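Local atomic coordinates of dihydrocoumarin hydrolase, AncDHCH1 (Pseudomonas sp., PDB entry 6C2C), a protein that probably hydrolyses the lactone dihydrocoumarin at a two-zinc site, as a reconstructed ancestor of methyl-parathion hydrolase in the metallo-beta-lactamase superfamily. Residues 269-272 with 273-276. Residues are numbered along the deposited sequence; the frame is centred on the assembly and turned at random.
Sequences IGAA and HLSF. With ZN (zinc ion), chain C.
Leu274 folds back over Ala271, its CD1 lying 3.6 Å from Ala271 CB and 3.8 Å from Ile269 CD1. The Ile269 and Leu274 side chains meet at about a right angle, and Phe291 of strand 288-293 touches both. Branched aliphatic chains suit this buried apolar side, while the short methyl of Ala271 lets Leu274 CD1 approach closely. What brings Leu274 back is a type I beta turn from Ala271 to Leu274, closed by a weak hydrogen bond from Leu274 N to Ala271 O (3.3 Å, 163° at the hydrogen). In the metallo-beta-lactamase fold, metal ligands sit on loops at the edge of the beta sandwich; here the turn follows strand 268-270 and carries one of them, His273. Its CG lies anti to the carbonyl carbon (chi1 -61°), beside the backbone N, and NE2 binds zinc at 2.2 Å. With ND1 hydrogen-bonded to Ser68 O and NE2 on the metal, which Asp123, His124 and Asp226 also bind, both ring nitrogens are engaged and the ring's rotation is fixed. A water lies 1.9 Å from the zinc. Ala272 CB sits over the centre of one ring face, 4.1 Å from the centroid, a CH-pi contact for which a small methyl is well suited. Farther along, the packing gives way to solvent at Ser275, a small polar residue, whereas Phe276 is only partly exposed and rests on strand 27-39.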
ATOM      1  N   ILE A 269     -10.826   6.506   2.410  1.00 12.09           N
ATOM      2  CA  ILE A 269      -9.994   5.310   2.343  1.00 13.65           C
ATOM      3  C   ILE A 269      -8.681   5.690   1.647  1.00 11.62           C
ATOM      4  O   ILE A 269      -8.584   6.672   0.888  1.00 12.24           O
ATOM      5  CB  ILE A 269     -10.663   4.102   1.640  1.00 14.73           C
ATOM      6  CG1 ILE A 269     -10.965   4.383   0.179  1.00 13.22           C
ATOM      7  CG2 ILE A 269     -11.980   3.774   2.336  1.00 14.49           C
ATOM      8  CD1 ILE A 269      -9.956   3.899  -0.730  1.00 20.08           C
ATOM      9  N   GLY A 270      -7.635   4.931   1.984  1.00 10.15           N
ATOM     10  CA  GLY A 270      -6.382   4.980   1.258  1.00 10.85           C
ATOM     11  C   GLY A 270      -5.971   3.558   0.958  1.00 12.86           C
ATOM     12  O   GLY A 270      -6.049   2.676   1.829  1.00 16.81           O
ATOM     13  N   ALA A 271      -5.532   3.324  -0.261  1.00 10.05           N
ATOM     14  CA  ALA A 271      -5.212   1.958  -0.648  1.00 10.85           C
ATOM     15  C   ALA A 271      -3.894   1.906  -1.432  1.00 11.21           C
ATOM     16  O   ALA A 271      -3.640   2.745  -2.300  1.00 10.80           O
ATOM     17  CB  ALA A 271      -6.352   1.406  -1.486  1.00 12.00           C
ATOM     18  N   ALA A 272      -3.063   0.873  -1.128  1.00  9.65           N
ATOM     19  CA  ALA A 272      -1.687   0.736  -1.638  1.00  8.79           C
ATOM     20  C   ALA A 272      -1.585   0.706  -3.162  1.00  9.50           C
ATOM     21  O   ALA A 272      -0.562   1.161  -3.703  1.00 11.02           O
ATOM     22  CB  ALA A 272      -1.047  -0.557  -1.100  1.00  9.46           C
ATOM     23  N   HIS A 273      -2.643   0.228  -3.871  1.00 11.09           N
ATOM     24  CA  HIS A 273      -2.542   0.054  -5.325  1.00  8.13           C
ATOM     25  C   HIS A 273      -3.621   0.817  -6.077  1.00 12.68           C
ATOM     26  O   HIS A 273      -3.882   0.528  -7.249  1.00 12.44           O
ATOM     27  CB  HIS A 273      -2.547  -1.453  -5.716  1.00  7.59           C
ATOM     28  CG  HIS A 273      -1.369  -2.178  -5.095  1.00  9.37           C
ATOM     29  ND1 HIS A 273      -0.077  -1.702  -5.164  1.00  9.04           N
ATOM     30  CD2 HIS A 273      -1.328  -3.286  -4.337  1.00  9.50           C
ATOM     31  CE1 HIS A 273       0.733  -2.509  -4.481  1.00 12.95           C
ATOM     32  NE2 HIS A 273      -0.000  -3.469  -3.977  1.00  9.28           N
ATOM     33  N   LEU A 274      -4.220   1.831  -5.454  1.00 10.55           N
ATOM     34  CA  LEU A 274      -5.015   2.814  -6.199  1.00 10.08           C
ATOM     35  C   LEU A 274      -4.047   3.909  -6.679  1.00 11.57           C
ATOM     36  O   LEU A 274      -3.049   4.217  -6.013  1.00 12.69           O
ATOM     37  CB  LEU A 274      -6.082   3.445  -5.295  1.00 10.18           C
ATOM     38  CG  LEU A 274      -7.167   2.455  -4.884  1.00 13.39           C
ATOM     39  CD1 LEU A 274      -8.210   3.143  -4.059  1.00 14.31           C
ATOM     40  CD2 LEU A 274      -7.805   1.839  -6.175  1.00 13.05           C
ATOM     41  N   SER A 275      -4.331   4.449  -7.865  1.00  8.83           N
ATOM     42  CA  SER A 275      -3.454   5.445  -8.474  1.00 10.23           C
ATOM     43  C   SER A 275      -3.064   6.533  -7.467  1.00 11.17           C
ATOM     44  O   SER A 275      -3.935   7.143  -6.840  1.00 11.62           O
ATOM     45  CB  SER A 275      -4.225   6.041  -9.670  1.00 15.65           C
ATOM     46  OG  SER A 275      -3.522   7.078 -10.350  1.00 14.29           O
ATOM     47  N   PHE A 276      -1.765   6.756  -7.326  1.00 10.87           N
ATOM     48  CA  PHE A 276      -1.243   7.652  -6.308  1.00 12.25           C
ATOM     49  C   PHE A 276      -1.963   9.002  -6.349  1.00 10.14           C
ATOM     50  O   PHE A 276      -2.108   9.588  -7.436  1.00 12.59           O
ATOM     51  CB  PHE A 276       0.268   7.853  -6.521  1.00 12.43           C
ATOM     52  CG  PHE A 276       0.881   8.734  -5.466  1.00 11.67           C
ATOM     53  CD1 PHE A 276       1.154   8.236  -4.185  1.00 11.31           C
ATOM     54  CD2 PHE A 276       1.103  10.119  -5.728  1.00 12.48           C
ATOM     55  CE1 PHE A 276       1.654   9.055  -3.177  1.00 12.60           C
ATOM     56  CE2 PHE A 276       1.661  10.936  -4.711  1.00 12.81           C
ATOM     57  CZ  PHE A 276       1.895  10.403  -3.432  1.00 13.63           C
TER
HETATM   58 ZN    ZN C 401       0.766  -4.951  -2.578  1.00 13.83          ZN
HETATM   59  O   HOH W   1       1.290  -6.733  -2.476  1.00  8.83           O